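Local atomic coordinates of probable 2-hydroxyhepta-2,4-diene-1,7-dioate isomerase (Thermus thermophilus, PDB entry 2DFU), a protein that probably acts as a metal-dependent isomerase or hydrolase of the fumarylacetoacetate hydrolase family on small keto or enol acids. Residues A[179-184]-A[200-205]; A[102-107]-A[236-241]; A[19-24]-A[30-35]. All blocks are in the same frame, centred on the assembly; numbering follows the deposited sequence.

Interaction 1: residues A[179-184]-A[200-205]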
loop_
_atom_site.group_PDB
_atom_site.type_symbol
_atom_site.label_atom_id
_atom_site.label_comp_id
_atom_site.label_asym_id
_atom_site.label_seq_id
_atom_site.Cartn_x
_atom_site.Cartn_y
_atom_site.Cartn_z
ATOM N N ASN A 179 18.375 4.110 -19.847
ATOM C CA ASN A 179 18.715 2.686 -19.789
ATOM C C ASN A 179 19.048 2.315 -18.363
ATOM O O ASN A 179 20.108 2.615 -17.838
ATOM C CB ASN A 179 19.919 2.382 -20.694
ATOM C CG ASN A 179 20.286 0.905 -20.626
ATOM O OD1 ASN A 179 19.718 0.121 -19.867
ATOM N ND2 ASN A 179 21.276 0.519 -21.453
ATOM N N PRO A 180 18.036 1.697 -17.726
ATOM C CA PRO A 180 18.027 1.466 -16.284
ATOM C C PRO A 180 19.246 0.691 -15.797
ATOM O O PRO A 180 19.672 0.782 -14.654
ATOM C CB PRO A 180 16.754 0.710 -15.957
ATOM C CG PRO A 180 16.192 0.162 -17.267
ATOM C CD PRO A 180 16.818 1.183 -18.321
ATOM N N GLN A 181 19.806 -0.131 -16.680
ATOM C CA GLN A 181 20.944 -0.956 -16.290
ATOM C C GLN A 181 22.280 -0.320 -16.648
ATOM O O GLN A 181 23.320 -0.967 -16.563
ATOM C CB GLN A 181 20.842 -2.348 -16.923
ATOM C CG GLN A 181 19.480 -2.994 -16.740
ATOM C CD GLN A 181 18.993 -2.951 -15.297
ATOM O OE1 GLN A 181 17.796 -2.830 -15.044
ATOM N NE2 GLN A 181 19.917 -3.060 -14.348
ATOM N N ASP A 182 22.261 0.946 -17.044
ATOM C CA ASP A 182 23.504 1.628 -17.383
ATOM C C ASP A 182 23.584 3.032 -16.783
ATOM O O ASP A 182 23.701 4.019 -17.505
ATOM C CB ASP A 182 23.676 1.699 -18.905
ATOM C CG ASP A 182 25.080 2.140 -19.316
ATOM O OD1 ASP A 182 26.056 1.737 -18.642
ATOM O OD2 ASP A 182 25.203 2.884 -20.316
ATOM N N THR A 183 23.513 3.116 -15.459
ATOM C CA THR A 183 23.600 4.400 -14.781
ATOM C C THR A 183 24.193 4.223 -13.384
ATOM O O THR A 183 24.360 3.099 -12.908
ATOM C CB THR A 183 22.213 5.088 -14.685
ATOM O OG1 THR A 183 22.384 6.452 -14.275
ATOM C CG2 THR A 183 21.320 4.373 -13.680
ATOM N N TRP A 184 24.528 5.332 -12.737
ATOM C CA TRP A 184 25.109 5.285 -11.402
ATOM C C TRP A 184 24.220 5.926 -10.345
ATOM O O TRP A 184 23.531 6.918 -10.599
ATOM C CB TRP A 184 26.471 5.988 -11.374
ATOM C CG TRP A 184 27.532 5.303 -12.162
ATOM C CD1 TRP A 184 27.694 5.327 -13.515
ATOM C CD2 TRP A 184 28.573 4.462 -11.646
ATOM N NE1 TRP A 184 28.771 4.552 -13.877
ATOM C CE2 TRP A 184 29.329 4.010 -12.751
ATOM C CE3 TRP A 184 28.940 4.048 -10.359
ATOM C CZ2 TRP A 184 30.433 3.160 -12.609
ATOM C CZ3 TRP A 184 30.038 3.202 -10.218
ATOM C CH2 TRP A 184 30.770 2.768 -11.339
ATOM N N SER A 200 24.438 -1.670 -13.531
ATOM C CA SER A 200 24.724 -2.841 -14.353
ATOM C C SER A 200 25.095 -3.992 -13.429
ATOM O O SER A 200 25.137 -5.149 -13.840
ATOM C CB SER A 200 25.889 -2.557 -15.308
ATOM O OG SER A 200 27.096 -2.348 -14.592
ATOM N N GLN A 201 25.364 -3.664 -12.172
ATOM C CA GLN A 201 25.741 -4.662 -11.188
ATOM C C GLN A 201 24.544 -5.192 -10.411
ATOM O O GLN A 201 24.712 -5.885 -9.411
ATOM C CB GLN A 201 26.768 -4.071 -10.223
ATOM C CG GLN A 201 28.033 -3.593 -10.915
ATOM C CD GLN A 201 28.699 -4.702 -11.697
ATOM O OE1 GLN A 201 28.812 -4.626 -12.920
ATOM N NE2 GLN A 201 29.157 -5.735 -10.996
ATOM N N MET A 202 23.339 -4.862 -10.865
ATOM C CA MET A 202 22.131 -5.337 -10.196
ATOM C C MET A 202 22.001 -6.846 -10.340
ATOM O O MET A 202 22.238 -7.397 -11.414
ATOM C CB MET A 202 20.875 -4.685 -10.785
ATOM C CG MET A 202 20.538 -3.299 -10.249
ATOM S SD MET A 202 18.969 -2.722 -10.953
ATOM C CE MET A 202 18.874 -1.016 -10.277
ATOM N N ILE A 203 21.621 -7.507 -9.255
ATOM C CA ILE A 203 21.429 -8.949 -9.273
ATOM C C ILE A 203 20.222 -9.218 -10.162
ATOM O O ILE A 203 20.238 -10.119 -11.008
ATOM C CB ILE A 203 21.168 -9.475 -7.857
ATOM C CG1 ILE A 203 22.396 -9.196 -6.983
ATOM C CG2 ILE A 203 20.821 -10.957 -7.901
ATOM C CD1 ILE A 203 22.228 -9.565 -5.526
ATOM N N PHE A 204 19.179 -8.416 -9.968
ATOM C CA PHE A 204 17.958 -8.524 -10.758
ATOM C C PHE A 204 17.788 -7.201 -11.482
ATOM O O PHE A 204 17.828 -6.135 -10.861
ATOM C CB PHE A 204 16.750 -8.759 -9.854
ATOM C CG PHE A 204 16.880 -9.967 -8.982
ATOM C CD1 PHE A 204 16.820 -11.241 -9.530
ATOM C CD2 PHE A 204 17.095 -9.828 -7.614
ATOM C CE1 PHE A 204 16.976 -12.364 -8.730
ATOM C CE2 PHE A 204 17.254 -10.948 -6.799
ATOM C CZ PHE A 204 17.195 -12.219 -7.358
ATOM N N SER A 205 17.614 -7.264 -12.795
ATOM C CA SER A 205 17.426 -6.054 -13.576
ATOM C C SER A 205 16.047 -5.463 -13.274
ATOM O O SER A 205 15.174 -6.126 -12.699
ATOM C CB SER A 205 17.521 -6.367 -15.070
ATOM O OG SER A 205 16.352 -7.040 -15.520
HETATM O O HOH W 1 22.067 -5.454 -15.264
#

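Interaction 2: residues A[102-107]-A[236-241]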
loop_
_atom_site.group_PDB
_atom_site.type_symbol
_atom_site.label_atom_id
_atom_site.label_comp_id
_atom_site.label_asym_id
_atom_site.label_seq_id
_atom_site.Cartn_x
_atom_site.Cartn_y
_atom_site.Cartn_z
ATOM N N VAL A 102 12.387 14.539 7.137
ATOM C CA VAL A 102 11.994 13.215 7.592
ATOM C C VAL A 102 12.255 13.288 9.097
ATOM O O VAL A 102 13.401 13.395 9.532
ATOM C CB VAL A 102 12.889 12.108 6.996
ATOM C CG1 VAL A 102 12.511 10.760 7.599
ATOM C CG2 VAL A 102 12.749 12.075 5.484
ATOM N N PRO A 103 11.194 13.265 9.912
ATOM C CA PRO A 103 11.393 13.333 11.362
ATOM C C PRO A 103 12.136 12.106 11.883
ATOM O O PRO A 103 11.824 10.990 11.490
ATOM C CB PRO A 103 9.964 13.387 11.906
ATOM C CG PRO A 103 9.181 13.990 10.782
ATOM C CD PRO A 103 9.761 13.300 9.577
ATOM N N TYR A 104 13.127 12.305 12.747
ATOM C CA TYR A 104 13.823 11.158 13.316
ATOM C C TYR A 104 12.804 10.656 14.342
ATOM O O TYR A 104 12.558 11.315 15.351
ATOM C CB TYR A 104 15.122 11.583 14.001
ATOM C CG TYR A 104 16.019 10.406 14.295
ATOM C CD1 TYR A 104 15.597 9.382 15.137
ATOM C CD2 TYR A 104 17.266 10.286 13.681
ATOM C CE1 TYR A 104 16.388 8.262 15.359
ATOM C CE2 TYR A 104 18.067 9.170 13.894
ATOM C CZ TYR A 104 17.620 8.162 14.733
ATOM O OH TYR A 104 18.389 7.041 14.926
ATOM N N PRO A 105 12.198 9.486 14.090
ATOM C CA PRO A 105 11.185 8.878 14.957
ATOM C C PRO A 105 11.551 8.603 16.404
ATOM O O PRO A 105 12.713 8.404 16.750
ATOM C CB PRO A 105 10.819 7.592 14.216
ATOM C CG PRO A 105 11.194 7.882 12.802
ATOM C CD PRO A 105 12.500 8.591 12.966
ATOM N N PHE A 106 10.522 8.577 17.242
ATOM C CA PHE A 106 10.690 8.311 18.656
ATOM C C PHE A 106 10.901 6.827 18.893
ATOM O O PHE A 106 11.632 6.446 19.804
ATOM C CB PHE A 106 9.451 8.772 19.429
ATOM C CG PHE A 106 9.459 8.367 20.877
ATOM C CD1 PHE A 106 10.432 8.856 21.747
ATOM C CD2 PHE A 106 8.512 7.470 21.367
ATOM C CE1 PHE A 106 10.462 8.456 23.084
ATOM C CE2 PHE A 106 8.534 7.064 22.703
ATOM C CZ PHE A 106 9.511 7.557 23.562
ATOM N N PHE A 107 10.274 5.994 18.060
ATOM C CA PHE A 107 10.351 4.537 18.203
ATOM C C PHE A 107 11.652 3.856 17.783
ATOM O O PHE A 107 11.803 2.643 17.949
ATOM C CB PHE A 107 9.174 3.878 17.464
ATOM C CG PHE A 107 9.231 4.015 15.958
ATOM C CD1 PHE A 107 10.059 3.188 15.198
ATOM C CD2 PHE A 107 8.460 4.975 15.303
ATOM C CE1 PHE A 107 10.118 3.314 13.803
ATOM C CE2 PHE A 107 8.513 5.108 13.914
ATOM C CZ PHE A 107 9.345 4.275 13.164
ATOM N N LEU A 236 21.925 7.598 10.346
ATOM C CA LEU A 236 21.526 8.987 10.178
ATOM C C LEU A 236 21.427 9.677 11.527
ATOM O O LEU A 236 21.347 9.029 12.569
ATOM C CB LEU A 236 20.164 9.073 9.491
ATOM C CG LEU A 236 20.120 8.808 7.990
ATOM C CD1 LEU A 236 18.695 8.447 7.567
ATOM C CD2 LEU A 236 20.617 10.045 7.257
ATOM N N ARG A 237 21.419 11.001 11.492
ATOM C CA ARG A 237 21.286 11.802 12.697
ATOM C C ARG A 237 20.435 13.011 12.368
ATOM O O ARG A 237 20.395 13.459 11.219
ATOM C CB ARG A 237 22.650 12.294 13.188
ATOM C CG ARG A 237 23.485 11.278 13.946
ATOM C CD ARG A 237 24.847 11.885 14.290
ATOM N NE ARG A 237 25.685 10.993 15.090
ATOM C CZ ARG A 237 26.984 11.188 15.310
ATOM N NH1 ARG A 237 27.598 12.245 14.788
ATOM N NH2 ARG A 237 27.671 10.327 16.053
ATOM N N PRO A 238 19.727 13.551 13.371
ATOM C CA PRO A 238 18.892 14.728 13.140
ATOM C C PRO A 238 19.739 15.807 12.469
ATOM O O PRO A 238 20.895 16.012 12.835
ATOM C CB PRO A 238 18.471 15.121 14.549
ATOM C CG PRO A 238 18.315 13.781 15.220
ATOM C CD PRO A 238 19.536 13.023 14.736
ATOM N N GLY A 239 19.181 16.477 11.471
ATOM C CA GLY A 239 19.936 17.521 10.806
ATOM C C GLY A 239 20.760 17.080 9.613
ATOM O O GLY A 239 21.274 17.924 8.882
ATOM N N ASP A 240 20.908 15.775 9.404
ATOM C CA ASP A 240 21.679 15.306 8.259
ATOM C C ASP A 240 21.069 15.766 6.938
ATOM O O ASP A 240 19.850 15.711 6.750
ATOM C CB ASP A 240 21.772 13.778 8.236
ATOM C CG ASP A 240 22.840 13.237 9.163
ATOM O OD1 ASP A 240 23.716 14.014 9.613
ATOM O OD2 ASP A 240 22.806 12.018 9.427
ATOM N N ARG A 241 21.929 16.224 6.032
ATOM C CA ARG A 241 21.500 16.668 4.713
ATOM C C ARG A 241 21.909 15.605 3.707
ATOM O O ARG A 241 23.085 15.250 3.615
ATOM C CB ARG A 241 22.153 18.002 4.358
ATOM C CG ARG A 241 21.625 19.166 5.179
ATOM C CD ARG A 241 22.250 20.471 4.727
ATOM N NE ARG A 241 21.541 21.613 5.285
ATOM C CZ ARG A 241 21.812 22.877 4.986
ATOM N NH1 ARG A 241 22.785 23.166 4.127
ATOM N NH2 ARG A 241 21.104 23.851 5.542
HETATM O O HOH W 2 20.819 6.610 13.607
#

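Interaction 3: residues A[19-24]-A[30-35]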
loop_
_atom_site.group_PDB
_atom_site.type_symbol
_atom_site.label_atom_id
_atom_site.label_comp_id
_atom_site.label_asym_id
_atom_site.label_seq_id
_atom_site.Cartn_x
_atom_site.Cartn_y
_atom_site.Cartn_z
ATOM N N VAL A 19 8.808 25.246 -15.922
ATOM C CA VAL A 19 7.904 24.116 -15.766
ATOM C C VAL A 19 6.715 24.403 -16.674
ATOM O O VAL A 19 6.015 25.400 -16.492
ATOM C CB VAL A 19 7.386 23.986 -14.322
ATOM C CG1 VAL A 19 6.333 22.885 -14.246
ATOM C CG2 VAL A 19 8.541 23.679 -13.378
ATOM N N LEU A 20 6.496 23.545 -17.663
ATOM C CA LEU A 20 5.384 23.727 -18.583
ATOM C C LEU A 20 4.314 22.724 -18.181
ATOM O O LEU A 20 4.515 21.517 -18.293
ATOM C CB LEU A 20 5.863 23.491 -20.019
ATOM C CG LEU A 20 7.093 24.370 -20.289
ATOM C CD1 LEU A 20 7.848 23.891 -21.509
ATOM C CD2 LEU A 20 6.652 25.810 -20.438
ATOM N N GLU A 21 3.185 23.229 -17.694
ATOM C CA GLU A 21 2.103 22.368 -17.240
ATOM C C GLU A 21 1.463 21.541 -18.346
ATOM O O GLU A 21 1.310 21.994 -19.486
ATOM C CB GLU A 21 1.019 23.188 -16.532
ATOM C CG GLU A 21 -0.134 22.330 -16.036
ATOM C CD GLU A 21 -1.272 23.134 -15.442
ATOM O OE1 GLU A 21 -1.708 24.128 -16.061
ATOM O OE2 GLU A 21 -1.745 22.760 -14.354
ATOM N N THR A 22 1.085 20.320 -17.985
ATOM C CA THR A 22 0.455 19.392 -18.908
ATOM C C THR A 22 -0.788 18.773 -18.281
ATOM O O THR A 22 -0.957 18.782 -17.060
ATOM C CB THR A 22 1.404 18.246 -19.294
ATOM O OG1 THR A 22 1.871 17.593 -18.105
ATOM C CG2 THR A 22 2.592 18.777 -20.092
ATOM N N ASP A 23 -1.646 18.234 -19.139
ATOM C CA ASP A 23 -2.885 17.589 -18.735
ATOM C C ASP A 23 -2.536 16.130 -18.435
ATOM O O ASP A 23 -2.619 15.273 -19.310
ATOM C CB ASP A 23 -3.884 17.694 -19.893
ATOM C CG ASP A 23 -5.255 17.143 -19.550
ATOM O OD1 ASP A 23 -5.480 16.733 -18.387
ATOM O OD2 ASP A 23 -6.115 17.128 -20.460
ATOM N N GLY A 24 -2.131 15.856 -17.198
ATOM C CA GLY A 24 -1.737 14.502 -16.834
ATOM C C GLY A 24 -0.253 14.315 -17.122
ATOM O O GLY A 24 0.340 15.168 -17.775
ATOM N N THR A 30 -1.102 22.713 -21.265
ATOM C CA THR A 30 -2.288 23.501 -20.970
ATOM C C THR A 30 -2.070 24.956 -21.364
ATOM O O THR A 30 -3.019 25.727 -21.469
ATOM C CB THR A 30 -2.604 23.492 -19.482
ATOM O OG1 THR A 30 -1.529 24.121 -18.781
ATOM C CG2 THR A 30 -2.779 22.067 -18.976
ATOM N N GLY A 31 -0.815 25.336 -21.564
ATOM C CA GLY A 31 -0.525 26.711 -21.914
ATOM C C GLY A 31 -0.017 27.524 -20.731
ATOM O O GLY A 31 0.367 28.678 -20.892
ATOM N N ARG A 32 -0.026 26.941 -19.538
ATOM C CA ARG A 32 0.479 27.642 -18.359
ATOM C C ARG A 32 1.939 27.242 -18.152
ATOM O O ARG A 32 2.318 26.104 -18.410
ATOM C CB ARG A 32 -0.291 27.249 -17.093
ATOM C CG ARG A 32 -1.783 27.511 -17.095
ATOM C CD ARG A 32 -2.355 27.204 -15.708
ATOM N NE ARG A 32 -3.815 27.184 -15.689
ATOM C CZ ARG A 32 -4.566 26.221 -16.221
ATOM N NH1 ARG A 32 -4.001 25.178 -16.817
ATOM N NH2 ARG A 32 -5.890 26.308 -16.169
ATOM N N ARG A 33 2.756 28.174 -17.680
ATOM C CA ARG A 33 4.158 27.881 -17.414
ATOM C C ARG A 33 4.523 28.530 -16.084
ATOM O O ARG A 33 3.917 29.522 -15.694
ATOM C CB ARG A 33 5.051 28.429 -18.529
ATOM C CG ARG A 33 5.058 29.948 -18.649
ATOM C CD ARG A 33 5.982 30.387 -19.778
ATOM N NE ARG A 33 6.124 31.839 -19.872
ATOM C CZ ARG A 33 5.183 32.670 -20.318
ATOM N NH1 ARG A 33 4.009 32.205 -20.722
ATOM N NH2 ARG A 33 5.420 33.975 -20.360
ATOM N N TYR A 34 5.500 27.962 -15.389
ATOM C CA TYR A 34 5.935 28.495 -14.106
ATOM C C TYR A 34 7.447 28.405 -14.029
ATOM O O TYR A 34 8.054 27.606 -14.736
ATOM C CB TYR A 34 5.380 27.664 -12.946
ATOM C CG TYR A 34 3.889 27.420 -12.942
ATOM C CD1 TYR A 34 3.294 26.562 -13.869
ATOM C CD2 TYR A 34 3.074 28.018 -11.979
ATOM C CE1 TYR A 34 1.922 26.301 -13.834
ATOM C CE2 TYR A 34 1.705 27.764 -11.932
ATOM C CZ TYR A 34 1.134 26.906 -12.861
ATOM O OH TYR A 34 -0.218 26.653 -12.805
ATOM N N ASP A 35 8.061 29.220 -13.177
ATOM C CA ASP A 35 9.505 29.128 -12.987
ATOM C C ASP A 35 9.667 28.003 -11.972
ATOM O O ASP A 35 8.889 27.902 -11.026
ATOM C CB ASP A 35 10.092 30.420 -12.398
ATOM C CG ASP A 35 10.175 31.542 -13.417
ATOM O OD1 ASP A 35 10.543 31.264 -14.579
ATOM O OD2 ASP A 35 9.884 32.704 -13.055
HETATM O O HOH W 3 1.748 24.224 -20.630
#

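Interaction 1: residues A[179-184]-A[200-205]
Gln-181 reaches across to Met-202 and Ser-205 with the end of its side chain, a worked case of a single amide joining two loops. Its chain leaves with CG anti to the carbonyl carbon (chi1 -49°) and bends at chi2 (-49°), bringing the amide nearer the second segment. Nitrogen and oxygen then take different partners. NE2 points almost straight at the thioether of Met-202, where the 3.5 Å separation from SD makes a weak hydrogen bond, and the two side chains cross at about a right angle. Beyond CG the methionine is extended. On the other branch, Gln-181 OE1 lies 3.5 Å from Ser-205 CB, a van der Waals contact; its hydrogen bond comes from the backbone N of Val-206, in the first turn of helix 206-214. Ser-205 is the N-cap of that helix, so the glutamine carbonyl joins its amino-terminal end beside the capping serine.

The motif behind this placement is a type I beta turn from Asn-179 to Asp-182, closed by Asp-182 N to Asn-179 O at 2.8 Å. An Asx turn is laid over it: Asn-179 OD1 accepts from Gln-181 N at 3.2 Å, with the donor above the carbonyl plane. In this way the backbone carrying the glutamine is fixed before its side chain sets out. The turn also meets Ser-200 directly, Gln-181 O lying 3.2 Å from Ser-200 CA. A water bridges Gln-181 NE2 to Ser-200 O through two weak bonds. Ser-200 OG, placed between its backbone N and carbonyl carbon (chi1 66°), turns to its own neighbour and makes a weak hydrogen bond to Gln-201 OE1. Met-202 also packs against Asn-56, Tyr-57 and Thr-227.

Interaction 2: residues A[102-107]-A[236-241]
The Tyr-104 ring meets Leu-236 and Pro-238, illustrating how an aromatic residue can join a strand to a loop without a direct hydrogen bond between them. Its CD2 lies 3.7 Å from Pro-238 CD, an apolar contact made obliquely to the ring. Its CE2 comes within 3.5 Å of Leu-236 O, which lies at the ring edge, in the ring plane. The first torsion sets CG opposite the backbone N (chi1 -166°), sending the ring across to the proline. A water, also in the ring plane, links the two residues: it accepts from Tyr-104 OH at 2.8 Å and donates to Leu-236 O at 2.7 Å.

The second shell holds both partners in place. Arg-237 to Asp-240 form a type II beta turn, in which Asp-240 OD2 takes the Arg-237 N-H from above the carboxylate plane, while Asp-240 OD1 is bound by Asn-190. Tyr-104 OH is also hydrogen-bonded to Leu-111 N. A leucine in place of Tyr-104 would lack the hydroxyl and is likely to leave the water and Leu-111 N without this partner. Leu-236 packs on Leu-111, Tyr-113 and Ile-146, and strand 102-104 runs parallel to strand 250-259, so the contact sits where a five-stranded mixed sheet meets strands 111-121 and 137-148.

Interaction 3: residues A[19-24]-A[30-35]
Glu-21 OE1 takes two short bonds from the opposing segment: a salt bridge from Arg-32 NH1 at 2.6 Å and a hydrogen bond from Thr-30 OG1 at 2.7 Å. The arginine arrives on the syn side of the carboxylate and the threonine on the anti side, both from the same face of its plane. The glutamate is extended, with CG anti to the backbone N (chi1 -180°), and runs alongside Arg-32, but its carboxylate stands 82° from the guanidinium plane. Its other oxygen, OE2, forms a salt bridge with Arg-10, and this gathering of positive charge would probably favour the ionised acid. Thr-30 OG1 in turn accepts from Arg-32 N, an ST turn that ties the hydroxyl to its own backbone while it donates to OE1.

The backbones make an antiparallel pair, a general way for a hairpin to be closed. Val-19 and Tyr-34 form a hydrogen-bonded pair, with Val-19 N to Tyr-34 O at 2.7 Å and Tyr-34 N to Val-19 O at 2.8 Å. Leu-20 and Arg-33 form the adjoining non-hydrogen-bonded pair. Where the second chain turns a corner at Gly-31, a water donates to Glu-21 O and Arg-32 O and accepts from Gly-31 N.

Packing differs between the two faces. Leu-20 CD2 rests 3.6 Å from Arg-33 CB, whereas the Tyr-34 ring presents its edge to Val-19 O and lies 4.2 Å, at CE1, from Glu-21 CB. That ring also meets Phe-6 edge-to-face, and Val-19 packs on Leu-4 and Phe-6 of strand 2-6. In the sheet, strand 18-22 lies between strands 10-15 and 32-35, pairing antiparallel with both.

How the interactions relate
From the N terminus, interaction 3 comes first, closing a short hairpin within the N-terminal Rv2993c-like range. Its loop is complete before the others begin. Interaction 2 opens next at 102-107 and does not close until 236-241, making a long loop within the fumarylacetoacetate hydrolase range. Interaction 1 opens and closes inside that span. No two of the contacts touch; interactions 1 and 2 approach to about 16 Å between nearest atoms, and interaction 3 stays about 21 Å from each. Interaction 3 joins two N-terminal strands, interaction 1 brings a turn to the start of helix 206-214, and interaction 2 joins the outermost strand 102-104 to the loop before strand 241-246.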